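Mitotic checkpoint control protein kinase BUB1 (Drosophila melanogaster, PDB 6JKK) is the mitotic checkpoint protein BubR1, which phosphorylates CENP-E in the switch to end-on microtubule capture through a C-terminal kinase domain that probably binds ATP. Local coordinates at residues 22-27 against 97-102; 32-37 against 93-98; 168-173 against 247-252; 242-247 against 305-310. One frame throughout, in Å; residues are numbered along the deposited sequence.

From the N terminus, the chain lays down helix 24-28 and strand 34-36, an outermost strand of the N-lobe sheet, then four further strands before helix 92-104; strands 119-122 and 127-132 join the sheet only afterwards. Contacts 1 and 2 close two long loops onto this same helix, their segments sharing Ile97 and Cys98, and so fasten the N-terminal extension to it. The other two contacts open later and lie in the C lobe. Contact 3 pairs helix 156-175 with helix 246-261, and contact 4 joins the start of the latter to the loop before helix 310-322; their segments alternate along the chain, so these two loops cross. Contacts 1 and 3 meet where Ile101 touches Leu173, between the lobes.

Contact 1: residues 22-27 against 97-102; sequences IDFSMY and ICLEIH
Leu99, on helix 92-104, touches two aromatic rings of helix 24-28, Phe24 and Tyr27, with its CD1 methyl. Helix 92-104 is the αC helix of the protein kinase fold, and here an N-terminal extension packs against it. CD1 lies 3.9 Å from Phe24 CE1 and about as far from CZ of that ring, at the edge and near the ring plane. On Tyr27 the same methyl comes in obliquely, 4.0 Å from CE2, with the two side chains running alongside each other and pointing opposite ways. Both rings have CG anti to the backbone N (chi1 -172° in Phe24, 177° in Tyr27), and from the same side of their short helix they extend toward Leu99. The contact is purely apolar.

One shell out, Phe24 also rests on Tyr92 and Ile22 on Tyr96, so the extension follows the αC helix over more than one turn. Just before the rings, Asp23, with positive phi, is the C-prime residue of a Schellman motif ending helix 12-21, and the turn there leads straight into the helix that carries them. Phe24 reaches the αC backbone itself, its CZ standing 3.4 Å from Tyr96 N.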
loop_
_atom_site.group_PDB
_atom_site.type_symbol
_atom_site.label_atom_id
_atom_site.label_comp_id
_atom_site.label_asym_id
_atom_site.label_seq_id
_atom_site.Cartn_x
_atom_site.Cartn_y
_atom_site.Cartn_z
ATOM N N ILE A 22 20.675 15.137 1.372
ATOM C CA ILE A 22 19.631 16.152 1.470
ATOM C C ILE A 22 19.478 16.702 2.891
ATOM O O ILE A 22 18.490 17.383 3.189
ATOM C CB ILE A 22 18.272 15.606 1.009
ATOM C CG1 ILE A 22 17.809 14.478 1.935
ATOM C CG2 ILE A 22 18.350 15.121 -0.434
ATOM C CD1 ILE A 22 16.442 13.974 1.621
ATOM N N ASP A 23 20.449 16.403 3.755
ATOM C CA ASP A 23 20.458 16.917 5.128
ATOM C C ASP A 23 19.143 16.626 5.857
ATOM O O ASP A 23 18.509 17.530 6.407
ATOM C CB ASP A 23 20.757 18.422 5.137
ATOM C CG ASP A 23 22.133 18.753 4.577
ATOM O OD1 ASP A 23 23.121 18.122 5.006
ATOM O OD2 ASP A 23 22.217 19.647 3.709
ATOM N N PHE A 24 18.737 15.361 5.843
ATOM C CA PHE A 24 17.451 14.970 6.401
ATOM C C PHE A 24 17.376 15.173 7.921
ATOM O O PHE A 24 16.360 15.643 8.434
ATOM C CB PHE A 24 17.126 13.520 6.034
ATOM C CG PHE A 24 15.737 13.100 6.416
ATOM C CD1 PHE A 24 14.632 13.726 5.852
ATOM C CD2 PHE A 24 15.538 12.093 7.345
ATOM C CE1 PHE A 24 13.346 13.348 6.205
ATOM C CE2 PHE A 24 14.259 11.701 7.704
ATOM C CZ PHE A 24 13.158 12.327 7.136
ATOM N N SER A 25 18.444 14.828 8.639
ATOM C CA SER A 25 18.443 14.944 10.098
ATOM C C SER A 25 18.274 16.395 10.543
ATOM O O SER A 25 17.537 16.693 11.484
ATOM C CB SER A 25 19.726 14.351 10.687
ATOM O OG SER A 25 20.868 15.027 10.188
ATOM N N MET A 26 18.950 17.299 9.845
ATOM C CA MET A 26 18.816 18.723 10.092
ATOM C C MET A 26 17.369 19.195 9.891
ATOM O O MET A 26 16.893 20.091 10.595
ATOM C CB MET A 26 19.771 19.468 9.165
ATOM C CG MET A 26 19.495 20.931 8.977
ATOM S SD MET A 26 20.705 21.606 7.830
ATOM C CE MET A 26 22.196 20.866 8.492
ATOM N N TYR A 27 16.671 18.585 8.938
ATOM C CA TYR A 27 15.269 18.920 8.702
ATOM C C TYR A 27 14.359 18.400 9.813
ATOM O O TYR A 27 13.590 19.169 10.386
ATOM C CB TYR A 27 14.801 18.402 7.336
ATOM C CG TYR A 27 13.325 18.634 7.028
ATOM C CD1 TYR A 27 12.751 19.898 7.141
ATOM C CD2 TYR A 27 12.515 17.585 6.602
ATOM C CE1 TYR A 27 11.409 20.105 6.855
ATOM C CE2 TYR A 27 11.174 17.782 6.308
ATOM C CZ TYR A 27 10.627 19.043 6.436
ATOM O OH TYR A 27 9.287 19.242 6.145
ATOM N N ILE A 97 10.008 9.365 3.131
ATOM C CA ILE A 97 9.053 9.081 2.059
ATOM C C ILE A 97 7.681 9.686 2.363
ATOM O O ILE A 97 7.072 10.337 1.509
ATOM C CB ILE A 97 8.892 7.558 1.807
ATOM C CG1 ILE A 97 10.184 6.950 1.237
ATOM C CG2 ILE A 97 7.693 7.293 0.887
ATOM C CD1 ILE A 97 10.631 7.531 -0.112
ATOM N N CYS A 98 7.201 9.480 3.585
ATOM C CA CYS A 98 5.877 9.955 3.972
ATOM C C CYS A 98 5.788 11.467 3.940
ATOM O O CYS A 98 4.792 12.029 3.482
ATOM C CB CYS A 98 5.509 9.448 5.362
ATOM S SG CYS A 98 5.085 7.713 5.370
ATOM N N LEU A 99 6.832 12.129 4.423
ATOM C CA LEU A 99 6.882 13.585 4.363
ATOM C C LEU A 99 6.809 14.045 2.903
ATOM O O LEU A 99 6.076 14.990 2.573
ATOM C CB LEU A 99 8.168 14.093 5.026
ATOM C CG LEU A 99 8.213 13.978 6.552
ATOM C CD1 LEU A 99 9.634 14.179 7.077
ATOM C CD2 LEU A 99 7.264 14.985 7.192
ATOM N N GLU A 100 7.562 13.376 2.028
ATOM C CA GLU A 100 7.612 13.770 0.614
ATOM C C GLU A 100 6.278 13.550 -0.068
ATOM O O GLU A 100 5.825 14.395 -0.838
ATOM C CB GLU A 100 8.715 13.016 -0.140
ATOM C CG GLU A 100 10.108 13.617 0.030
ATOM C CD GLU A 100 10.155 15.093 -0.328
ATOM O OE1 GLU A 100 10.017 15.428 -1.526
ATOM O OE2 GLU A 100 10.313 15.918 0.589
ATOM N N ILE A 101 5.649 12.409 0.204
ATOM C CA ILE A 101 4.339 12.143 -0.368
ATOM C C ILE A 101 3.382 13.292 -0.042
ATOM O O ILE A 101 2.736 13.861 -0.931
ATOM C CB ILE A 101 3.760 10.806 0.133
ATOM C CG1 ILE A 101 4.472 9.635 -0.548
ATOM C CG2 ILE A 101 2.272 10.729 -0.181
ATOM C CD1 ILE A 101 4.132 8.279 0.041
ATOM N N HIS A 102 3.315 13.666 1.229
ATOM C CA HIS A 102 2.367 14.700 1.628
ATOM C C HIS A 102 2.818 16.097 1.200
ATOM O O HIS A 102 2.012 17.020 1.107
ATOM C CB HIS A 102 2.033 14.587 3.124
ATOM C CG HIS A 102 1.166 13.405 3.435
ATOM N ND1 HIS A 102 -0.212 13.458 3.385
ATOM C CD2 HIS A 102 1.481 12.123 3.742
ATOM C CE1 HIS A 102 -0.707 12.264 3.664
ATOM N NE2 HIS A 102 0.300 11.437 3.889
#

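Contact 2: residues 32-37 against 93-98; sequences PHCQLV and WEFYIC
Phe95 points its ring from helix 92-104, the αC helix of the kinase fold, at His33 and Cys34, where strand 34-36 begins along the border of the N-lobe sheet. The His33 and Phe95 side chains reach for each other from the two facing segments. Their planes stand at 74° with centroids 5.7 Å apart, an oblique pairing in which NE2 of His33 meets the Phe95 edge in its plane, 3.8 Å from CZ. On His33 the chi1 of 71° puts CG in the crowded position between backbone N and carbonyl carbon, from where the imidazole leans over to the helix. Cys34 supplies a sulfur-aromatic contact: SG sits 3.9 Å from CE2 of Phe95, oblique to the ring, and CB lies almost as near. The two residues thus touch different atoms along the far rim of the phenyl.

Elsewhere the ring meets Tyr129 and Ala120 of the sheet, and strand 34-36 itself is hydrogen-bonded in parallel to strand 119-122, so Phe95 ties the αC helix to the sheet beneath it. With alanine at Phe95, a gap is likely to open between helix and strand, depriving the His33 imidazole and the Cys34 sulfur of their aromatic partner. The residue just before it, Glu94, turns elsewhere and forms the αC glutamate salt bridge, OE2 to Lys85 NZ.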
loop_
_atom_site.group_PDB
_atom_site.type_symbol
_atom_site.label_atom_id
_atom_site.label_comp_id
_atom_site.label_asym_id
_atom_site.label_seq_id
_atom_site.Cartn_x
_atom_site.Cartn_y
_atom_site.Cartn_z
ATOM N N PRO A 32 7.944 20.218 14.484
ATOM C CA PRO A 32 7.263 20.216 15.781
ATOM C C PRO A 32 6.589 18.882 16.090
ATOM O O PRO A 32 6.378 18.585 17.264
ATOM C CB PRO A 32 6.212 21.317 15.624
ATOM C CG PRO A 32 6.801 22.251 14.604
ATOM C CD PRO A 32 7.502 21.340 13.634
ATOM N N HIS A 33 6.254 18.096 15.072
ATOM C CA HIS A 33 5.608 16.810 15.330
ATOM C C HIS A 33 6.603 15.659 15.410
ATOM O O HIS A 33 6.211 14.497 15.503
ATOM C CB HIS A 33 4.505 16.513 14.308
ATOM C CG HIS A 33 5.008 16.184 12.935
ATOM N ND1 HIS A 33 5.775 17.057 12.193
ATOM C CD2 HIS A 33 4.811 15.097 12.153
ATOM C CE1 HIS A 33 6.049 16.511 11.021
ATOM N NE2 HIS A 33 5.478 15.320 10.972
ATOM N N CYS A 34 7.892 15.992 15.403
ATOM C CA CYS A 34 8.937 14.995 15.596
ATOM C C CYS A 34 9.683 15.328 16.878
ATOM O O CYS A 34 10.073 16.480 17.088
ATOM C CB CYS A 34 9.908 15.022 14.418
ATOM S SG CYS A 34 11.301 13.877 14.554
ATOM N N GLN A 35 9.862 14.333 17.742
ATOM C CA GLN A 35 10.696 14.519 18.926
ATOM C C GLN A 35 11.900 13.594 18.883
ATOM O O GLN A 35 11.756 12.374 18.865
ATOM C CB GLN A 35 9.908 14.287 20.221
ATOM C CG GLN A 35 10.783 14.429 21.473
ATOM C CD GLN A 35 9.995 14.384 22.773
ATOM O OE1 GLN A 35 8.844 13.949 22.806
ATOM N NE2 GLN A 35 10.617 14.835 23.851
ATOM N N LEU A 36 13.087 14.187 18.849
ATOM C CA LEU A 36 14.325 13.439 19.032
ATOM C C LEU A 36 14.529 13.098 20.506
ATOM O O LEU A 36 14.404 13.967 21.370
ATOM C CB LEU A 36 15.517 14.251 18.521
ATOM C CG LEU A 36 16.118 13.849 17.176
ATOM C CD1 LEU A 36 15.051 13.738 16.115
ATOM C CD2 LEU A 36 17.184 14.846 16.758
ATOM N N VAL A 37 14.840 11.835 20.792
ATOM C CA VAL A 37 15.181 11.419 22.154
ATOM C C VAL A 37 16.410 10.517 22.136
ATOM O O VAL A 37 16.792 9.997 21.086
ATOM C CB VAL A 37 14.018 10.657 22.845
ATOM C CG1 VAL A 37 12.795 11.553 23.023
ATOM C CG2 VAL A 37 13.655 9.392 22.062
ATOM N N TRP A 93 14.152 6.557 6.796
ATOM C CA TRP A 93 13.714 6.545 5.402
ATOM C C TRP A 93 12.200 6.568 5.267
ATOM O O TRP A 93 11.651 7.292 4.431
ATOM C CB TRP A 93 14.291 5.322 4.686
ATOM C CG TRP A 93 13.926 5.236 3.231
ATOM C CD1 TRP A 93 13.018 4.383 2.651
ATOM C CD2 TRP A 93 14.463 6.033 2.169
ATOM N NE1 TRP A 93 12.963 4.608 1.292
ATOM C CE2 TRP A 93 13.842 5.612 0.973
ATOM C CE3 TRP A 93 15.412 7.061 2.114
ATOM C CZ2 TRP A 93 14.144 6.190 -0.265
ATOM C CZ3 TRP A 93 15.706 7.630 0.890
ATOM C CH2 TRP A 93 15.077 7.196 -0.283
ATOM N N GLU A 94 11.522 5.771 6.085
ATOM C CA GLU A 94 10.067 5.748 6.056
ATOM C C GLU A 94 9.469 7.139 6.323
ATOM O O GLU A 94 8.526 7.557 5.644
ATOM C CB GLU A 94 9.533 4.719 7.052
ATOM C CG GLU A 94 8.026 4.720 7.185
ATOM C CD GLU A 94 7.541 3.558 8.011
ATOM O OE1 GLU A 94 8.392 2.790 8.509
ATOM O OE2 GLU A 94 6.316 3.415 8.152
ATOM N N PHE A 95 10.039 7.858 7.290
ATOM C CA PHE A 95 9.589 9.202 7.635
ATOM C C PHE A 95 9.824 10.118 6.431
ATOM O O PHE A 95 8.937 10.887 6.049
ATOM C CB PHE A 95 10.332 9.707 8.886
ATOM C CG PHE A 95 9.708 10.920 9.546
ATOM C CD1 PHE A 95 8.391 11.288 9.286
ATOM C CD2 PHE A 95 10.460 11.705 10.425
ATOM C CE1 PHE A 95 7.827 12.413 9.896
ATOM C CE2 PHE A 95 9.908 12.827 11.040
ATOM C CZ PHE A 95 8.594 13.187 10.775
ATOM N N TYR A 96 10.998 10.009 5.810
ATOM C CA TYR A 96 11.304 10.807 4.618
ATOM C C TYR A 96 10.273 10.618 3.500
ATOM O O TYR A 96 9.738 11.598 2.980
ATOM C CB TYR A 96 12.711 10.497 4.077
ATOM C CG TYR A 96 12.915 11.015 2.659
ATOM C CD1 TYR A 96 13.191 12.358 2.420
ATOM C CD2 TYR A 96 12.816 10.162 1.560
ATOM C CE1 TYR A 96 13.356 12.840 1.124
ATOM C CE2 TYR A 96 12.982 10.634 0.256
ATOM C CZ TYR A 96 13.255 11.972 0.049
ATOM O OH TYR A 96 13.428 12.451 -1.233
ATOM N N ILE A 97 10.008 9.365 3.131
ATOM C CA ILE A 97 9.053 9.081 2.059
ATOM C C ILE A 97 7.681 9.686 2.363
ATOM O O ILE A 97 7.072 10.337 1.509
ATOM C CB ILE A 97 8.892 7.558 1.807
ATOM C CG1 ILE A 97 10.184 6.950 1.237
ATOM C CG2 ILE A 97 7.693 7.293 0.887
ATOM C CD1 ILE A 97 10.631 7.531 -0.112
ATOM N N CYS A 98 7.201 9.480 3.585
ATOM C CA CYS A 98 5.877 9.955 3.972
ATOM C C CYS A 98 5.788 11.467 3.940
ATOM O O CYS A 98 4.792 12.029 3.482
ATOM C CB CYS A 98 5.509 9.448 5.362
ATOM S SG CYS A 98 5.085 7.713 5.370
#

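Contact 3: residues 168-173 against 247-252; sequences DIVDHL and LDLYGL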
loop_
_atom_site.group_PDB
_atom_site.type_symbol
_atom_site.label_atom_id
_atom_site.label_comp_id
_atom_site.label_asym_id
_atom_site.label_seq_id
_atom_site.Cartn_x
_atom_site.Cartn_y
_atom_site.Cartn_z
ATOM N N ASP A 168 -6.351 4.131 -8.836
ATOM C CA ASP A 168 -6.297 5.593 -8.736
ATOM C C ASP A 168 -5.207 5.998 -7.747
ATOM O O ASP A 168 -4.451 6.940 -7.986
ATOM C CB ASP A 168 -7.653 6.147 -8.283
ATOM C CG ASP A 168 -8.058 7.414 -9.024
ATOM O OD1 ASP A 168 -7.446 7.738 -10.070
ATOM O OD2 ASP A 168 -9.021 8.072 -8.567
ATOM N N ILE A 169 -5.117 5.270 -6.638
ATOM C CA ILE A 169 -4.133 5.588 -5.602
ATOM C C ILE A 169 -2.699 5.390 -6.104
ATOM O O ILE A 169 -1.825 6.231 -5.871
ATOM C CB ILE A 169 -4.386 4.747 -4.327
ATOM C CG1 ILE A 169 -5.706 5.174 -3.672
ATOM C CG2 ILE A 169 -3.240 4.896 -3.340
ATOM C CD1 ILE A 169 -6.212 4.211 -2.589
ATOM N N VAL A 170 -2.465 4.286 -6.806
ATOM C CA VAL A 170 -1.141 3.987 -7.351
ATOM C C VAL A 170 -0.771 4.962 -8.470
ATOM O O VAL A 170 0.373 5.425 -8.552
ATOM C CB VAL A 170 -1.081 2.522 -7.844
ATOM C CG1 VAL A 170 0.229 2.228 -8.561
ATOM C CG2 VAL A 170 -1.257 1.587 -6.669
ATOM N N ASP A 171 -1.738 5.271 -9.335
ATOM C CA ASP A 171 -1.515 6.230 -10.414
ATOM C C ASP A 171 -1.030 7.572 -9.859
ATOM O O ASP A 171 -0.038 8.135 -10.332
ATOM C CB ASP A 171 -2.800 6.413 -11.228
ATOM C CG ASP A 171 -2.552 7.015 -12.606
ATOM O OD1 ASP A 171 -1.530 6.676 -13.246
ATOM O OD2 ASP A 171 -3.391 7.823 -13.057
ATOM N N HIS A 172 -1.713 8.081 -8.839
ATOM C CA HIS A 172 -1.312 9.354 -8.245
ATOM C C HIS A 172 0.024 9.245 -7.517
ATOM O O HIS A 172 0.790 10.207 -7.480
ATOM C CB HIS A 172 -2.391 9.886 -7.298
ATOM C CG HIS A 172 -3.548 10.526 -8.001
ATOM N ND1 HIS A 172 -4.607 9.801 -8.508
ATOM C CD2 HIS A 172 -3.812 11.822 -8.286
ATOM C CE1 HIS A 172 -5.471 10.622 -9.076
ATOM N NE2 HIS A 172 -5.014 11.856 -8.951
ATOM N N LEU A 173 0.304 8.080 -6.935
ATOM C CA LEU A 173 1.594 7.883 -6.264
ATOM C C LEU A 173 2.749 7.905 -7.268
ATOM O O LEU A 173 3.787 8.525 -7.026
ATOM C CB LEU A 173 1.606 6.564 -5.478
ATOM C CG LEU A 173 2.859 6.314 -4.631
ATOM C CD1 LEU A 173 2.836 7.168 -3.373
ATOM C CD2 LEU A 173 2.997 4.847 -4.265
ATOM N N LEU A 247 7.153 -2.881 -10.550
ATOM C CA LEU A 247 7.138 -3.604 -9.274
ATOM C C LEU A 247 5.825 -3.383 -8.525
ATOM O O LEU A 247 5.264 -4.315 -7.938
ATOM C CB LEU A 247 8.330 -3.186 -8.398
ATOM C CG LEU A 247 8.508 -3.941 -7.077
ATOM C CD1 LEU A 247 8.721 -5.428 -7.344
ATOM C CD2 LEU A 247 9.653 -3.382 -6.251
ATOM N N ASP A 248 5.346 -2.142 -8.543
ATOM C CA ASP A 248 4.077 -1.801 -7.911
ATOM C C ASP A 248 2.900 -2.376 -8.689
ATOM O O ASP A 248 1.925 -2.839 -8.099
ATOM C CB ASP A 248 3.930 -0.284 -7.815
ATOM C CG ASP A 248 4.584 0.283 -6.585
ATOM O OD1 ASP A 248 5.164 -0.505 -5.806
ATOM O OD2 ASP A 248 4.514 1.516 -6.401
ATOM N N LEU A 249 3.000 -2.342 -10.015
ATOM C CA LEU A 249 1.908 -2.797 -10.874
ATOM C C LEU A 249 1.754 -4.313 -10.738
ATOM O O LEU A 249 0.648 -4.851 -10.803
ATOM C CB LEU A 249 2.149 -2.367 -12.327
ATOM C CG LEU A 249 2.322 -0.854 -12.515
ATOM C CD1 LEU A 249 2.413 -0.471 -13.975
ATOM C CD2 LEU A 249 1.192 -0.083 -11.843
ATOM N N TYR A 250 2.871 -4.991 -10.507
ATOM C CA TYR A 250 2.843 -6.415 -10.181
ATOM C C TYR A 250 2.133 -6.618 -8.846
ATOM O O TYR A 250 1.264 -7.485 -8.726
ATOM C CB TYR A 250 4.270 -6.969 -10.126
ATOM C CG TYR A 250 4.366 -8.424 -9.713
ATOM C CD1 TYR A 250 4.254 -9.439 -10.649
ATOM C CD2 TYR A 250 4.582 -8.774 -8.387
ATOM C CE1 TYR A 250 4.346 -10.768 -10.277
ATOM C CE2 TYR A 250 4.676 -10.090 -8.001
ATOM C CZ TYR A 250 4.556 -11.084 -8.950
ATOM O OH TYR A 250 4.651 -12.397 -8.564
ATOM N N GLY A 251 2.490 -5.806 -7.851
ATOM C CA GLY A 251 1.864 -5.885 -6.538
ATOM C C GLY A 251 0.367 -5.656 -6.594
ATOM O O GLY A 251 -0.413 -6.342 -5.909
ATOM N N LEU A 252 -0.030 -4.691 -7.424
ATOM C CA LEU A 252 -1.437 -4.372 -7.653
ATOM C C LEU A 252 -2.226 -5.592 -8.115
ATOM O O LEU A 252 -3.298 -5.887 -7.582
ATOM C CB LEU A 252 -1.562 -3.272 -8.711
ATOM C CG LEU A 252 -2.162 -1.927 -8.312
ATOM C CD1 LEU A 252 -2.404 -1.072 -9.549
ATOM C CD2 LEU A 252 -3.450 -2.106 -7.524
#
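Asp248 makes the first touch as helix 246-261 passes helix 156-175, its OD2 lying 4.2 Å from the CD2 methyl of Leu173. These are the αF and αE helices of the kinase C lobe; the two short segments run antiparallel at 173°, with their axes 11.3 Å apart. The carboxylate is not idle: OD2 accepts from His180 N and His174 NE2, and OD1 from Ala181 N. This is the αF aspartate of protein kinases, which grips the backbone at the start of the catalytic loop; Leu173 merely flanks it.

One residue on, Leu249 sends CD2 to within 4.1 Å of Val170 CG1, the two side chains crossing at a slant. Val170 carries CG1 anti to its amide nitrogen (chi1 173°), which sends that branch to Leu249 and the other, CG2, to the next turn of the facing helix. There Leu252 meets it tip to tip, its CG 4.0 Å from Val170 CG2 and its CD1 4.1 Å from the same methyl. Val170 is therefore divided between two leucines three residues apart, one methyl for each. Leu310, from the start of helix 310-322, rests on both Val170 and Leu249, while Leu252 also touches Met166 and Leu167.

Between the two segments the touch is apolar apart from the Asp248 carboxylate; one residue beyond, His174 NE2 adds a hydrogen bond between the same helices. The one charged group at the seam, Asp248, has its oxygens taken up by backbone and histidine N-H groups, which would probably stabilise a negative charge in this buried place.

Contact 4: residues 242-247 against 305-310; sequences PWTYQL and RTMPNL
Met307 lays its CE methyl over the face of the Gln246 carboxamide, 3.5 Å from CD, with the two side chains crossing at about a right angle. Its sulfur lies alongside the backbone leading into helix 246-261, SD 3.8 Å from Tyr245 CB. Bends at chi2 and chi3 curl the thioether over this surface, and at the far end CE comes within 4.2 Å of Thr244 OG1. These contacts are van der Waals in kind, and no hydrogen bond links the two segments.

Gln246 is itself held in place. Its chain bends at chi2 (91°), which carries the amide back so that OE1 accepts from Thr244 N at 2.7 Å, an almost straight bond of 163° in which the donor is tilted 33° from the carbonyl plane. Cutting Gln246 back to an alanine is likely to rob Thr244 N of this acceptor and Met307 CE of its flat support.

Behind the contact, Tyr245 and Thr244 rest on Ile179 of strand 178-179, and Gln246 on Glu236 of helix 235-238. Met307 belongs to the loop joining helix 288-299 to helix 310-322, so the contact pins that loop to the N-terminal end of helix 246-261, the αF helix of the kinase C lobe.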
loop_
_atom_site.group_PDB
_atom_site.type_symbol
_atom_site.label_atom_id
_atom_site.label_comp_id
_atom_site.label_asym_id
_atom_site.label_seq_id
_atom_site.Cartn_x
_atom_site.Cartn_y
_atom_site.Cartn_z
ATOM N N PRO A 242 15.492 -4.988 -16.287
ATOM C CA PRO A 242 15.348 -3.809 -15.430
ATOM C C PRO A 242 13.885 -3.481 -15.136
ATOM O O PRO A 242 13.010 -3.820 -15.934
ATOM C CB PRO A 242 15.980 -2.695 -16.269
ATOM C CG PRO A 242 15.882 -3.178 -17.679
ATOM C CD PRO A 242 16.092 -4.649 -17.590
ATOM N N TRP A 243 13.634 -2.829 -14.003
ATOM C CA TRP A 243 12.281 -2.451 -13.604
ATOM C C TRP A 243 12.303 -1.160 -12.803
ATOM O O TRP A 243 13.305 -0.827 -12.177
ATOM C CB TRP A 243 11.647 -3.546 -12.745
ATOM C CG TRP A 243 12.493 -3.937 -11.581
ATOM C CD1 TRP A 243 13.406 -4.951 -11.536
ATOM C CD2 TRP A 243 12.512 -3.324 -10.287
ATOM N NE1 TRP A 243 13.991 -5.006 -10.295
ATOM C CE2 TRP A 243 13.458 -4.016 -9.508
ATOM C CE3 TRP A 243 11.820 -2.253 -9.710
ATOM C CZ2 TRP A 243 13.730 -3.672 -8.185
ATOM C CZ3 TRP A 243 12.089 -1.915 -8.399
ATOM C CH2 TRP A 243 13.031 -2.622 -7.650
ATOM N N THR A 244 11.188 -0.439 -12.835
ATOM C CA THR A 244 10.936 0.649 -11.902
ATOM C C THR A 244 9.514 0.478 -11.385
ATOM O O THR A 244 9.267 -0.323 -10.485
ATOM C CB THR A 244 11.097 2.041 -12.557
ATOM O OG1 THR A 244 10.310 2.107 -13.756
ATOM C CG2 THR A 244 12.559 2.316 -12.891
ATOM N N TYR A 245 8.575 1.204 -11.983
ATOM C CA TYR A 245 7.183 1.194 -11.521
ATOM C C TYR A 245 6.475 -0.155 -11.706
ATOM O O TYR A 245 5.460 -0.415 -11.054
ATOM C CB TYR A 245 6.388 2.323 -12.195
ATOM C CG TYR A 245 6.976 3.697 -11.942
ATOM C CD1 TYR A 245 6.653 4.415 -10.795
ATOM C CD2 TYR A 245 7.855 4.275 -12.850
ATOM C CE1 TYR A 245 7.191 5.669 -10.559
ATOM C CE2 TYR A 245 8.396 5.523 -12.623
ATOM C CZ TYR A 245 8.061 6.217 -11.479
ATOM O OH TYR A 245 8.604 7.464 -11.257
ATOM N N GLN A 246 7.010 -1.014 -12.574
ATOM C CA GLN A 246 6.421 -2.339 -12.806
ATOM C C GLN A 246 6.267 -3.137 -11.513
ATOM O O GLN A 246 5.362 -3.976 -11.393
ATOM C CB GLN A 246 7.261 -3.154 -13.798
ATOM C CG GLN A 246 7.473 -2.507 -15.170
ATOM C CD GLN A 246 8.734 -1.663 -15.230
ATOM O OE1 GLN A 246 9.022 -0.896 -14.314
ATOM N NE2 GLN A 246 9.496 -1.808 -16.311
ATOM N N LEU A 247 7.153 -2.881 -10.550
ATOM C CA LEU A 247 7.138 -3.604 -9.274
ATOM C C LEU A 247 5.825 -3.383 -8.525
ATOM O O LEU A 247 5.264 -4.315 -7.938
ATOM C CB LEU A 247 8.330 -3.186 -8.398
ATOM C CG LEU A 247 8.508 -3.941 -7.077
ATOM C CD1 LEU A 247 8.721 -5.428 -7.344
ATOM C CD2 LEU A 247 9.653 -3.382 -6.251
ATOM N N ARG A 305 10.537 2.815 -19.832
ATOM C CA ARG A 305 10.335 4.132 -20.416
ATOM C C ARG A 305 8.879 4.568 -20.370
ATOM O O ARG A 305 8.587 5.741 -20.136
ATOM C CB ARG A 305 10.836 4.164 -21.855
ATOM C CG ARG A 305 12.334 4.012 -21.972
ATOM C CD ARG A 305 12.855 4.794 -23.161
ATOM N NE ARG A 305 14.206 5.300 -22.935
ATOM C CZ ARG A 305 15.311 4.753 -23.436
ATOM N NH1 ARG A 305 15.236 3.674 -24.205
ATOM N NH2 ARG A 305 16.493 5.293 -23.173
ATOM N N THR A 306 7.972 3.625 -20.617
ATOM C CA THR A 306 6.540 3.919 -20.626
ATOM C C THR A 306 5.743 2.871 -19.851
ATOM O O THR A 306 5.841 1.673 -20.125
ATOM C CB THR A 306 5.993 3.999 -22.070
ATOM O OG1 THR A 306 6.037 2.700 -22.672
ATOM C CG2 THR A 306 6.817 4.955 -22.903
ATOM N N MET A 307 4.959 3.327 -18.879
ATOM C CA MET A 307 4.072 2.441 -18.131
ATOM C C MET A 307 2.698 2.402 -18.797
ATOM O O MET A 307 2.342 3.319 -19.533
ATOM C CB MET A 307 3.943 2.920 -16.683
ATOM C CG MET A 307 5.237 2.832 -15.884
ATOM S SD MET A 307 5.820 1.130 -15.745
ATOM C CE MET A 307 7.356 1.249 -16.658
ATOM N N PRO A 308 1.927 1.328 -18.562
ATOM C CA PRO A 308 0.554 1.291 -19.076
ATOM C C PRO A 308 -0.315 2.400 -18.489
ATOM O O PRO A 308 -0.061 2.857 -17.371
ATOM C CB PRO A 308 0.035 -0.068 -18.591
ATOM C CG PRO A 308 0.949 -0.469 -17.473
ATOM C CD PRO A 308 2.286 0.079 -17.870
ATOM N N ASN A 309 -1.329 2.823 -19.239
ATOM C CA ASN A 309 -2.267 3.842 -18.770
ATOM C C ASN A 309 -3.220 3.256 -17.725
ATOM O O ASN A 309 -4.152 2.526 -18.068
ATOM C CB ASN A 309 -3.046 4.425 -19.963
ATOM C CG ASN A 309 -3.889 5.645 -19.591
ATOM O OD1 ASN A 309 -4.446 5.725 -18.501
ATOM N ND2 ASN A 309 -3.990 6.595 -20.513
ATOM N N LEU A 310 -2.991 3.585 -16.455
ATOM C CA LEU A 310 -3.814 3.061 -15.366
ATOM C C LEU A 310 -5.246 3.617 -15.402
ATOM O O LEU A 310 -6.186 2.961 -14.945
ATOM C CB LEU A 310 -3.164 3.350 -14.006
ATOM C CG LEU A 310 -1.746 2.821 -13.773
ATOM C CD1 LEU A 310 -1.326 2.968 -12.313
ATOM C CD2 LEU A 310 -1.636 1.365 -14.200
#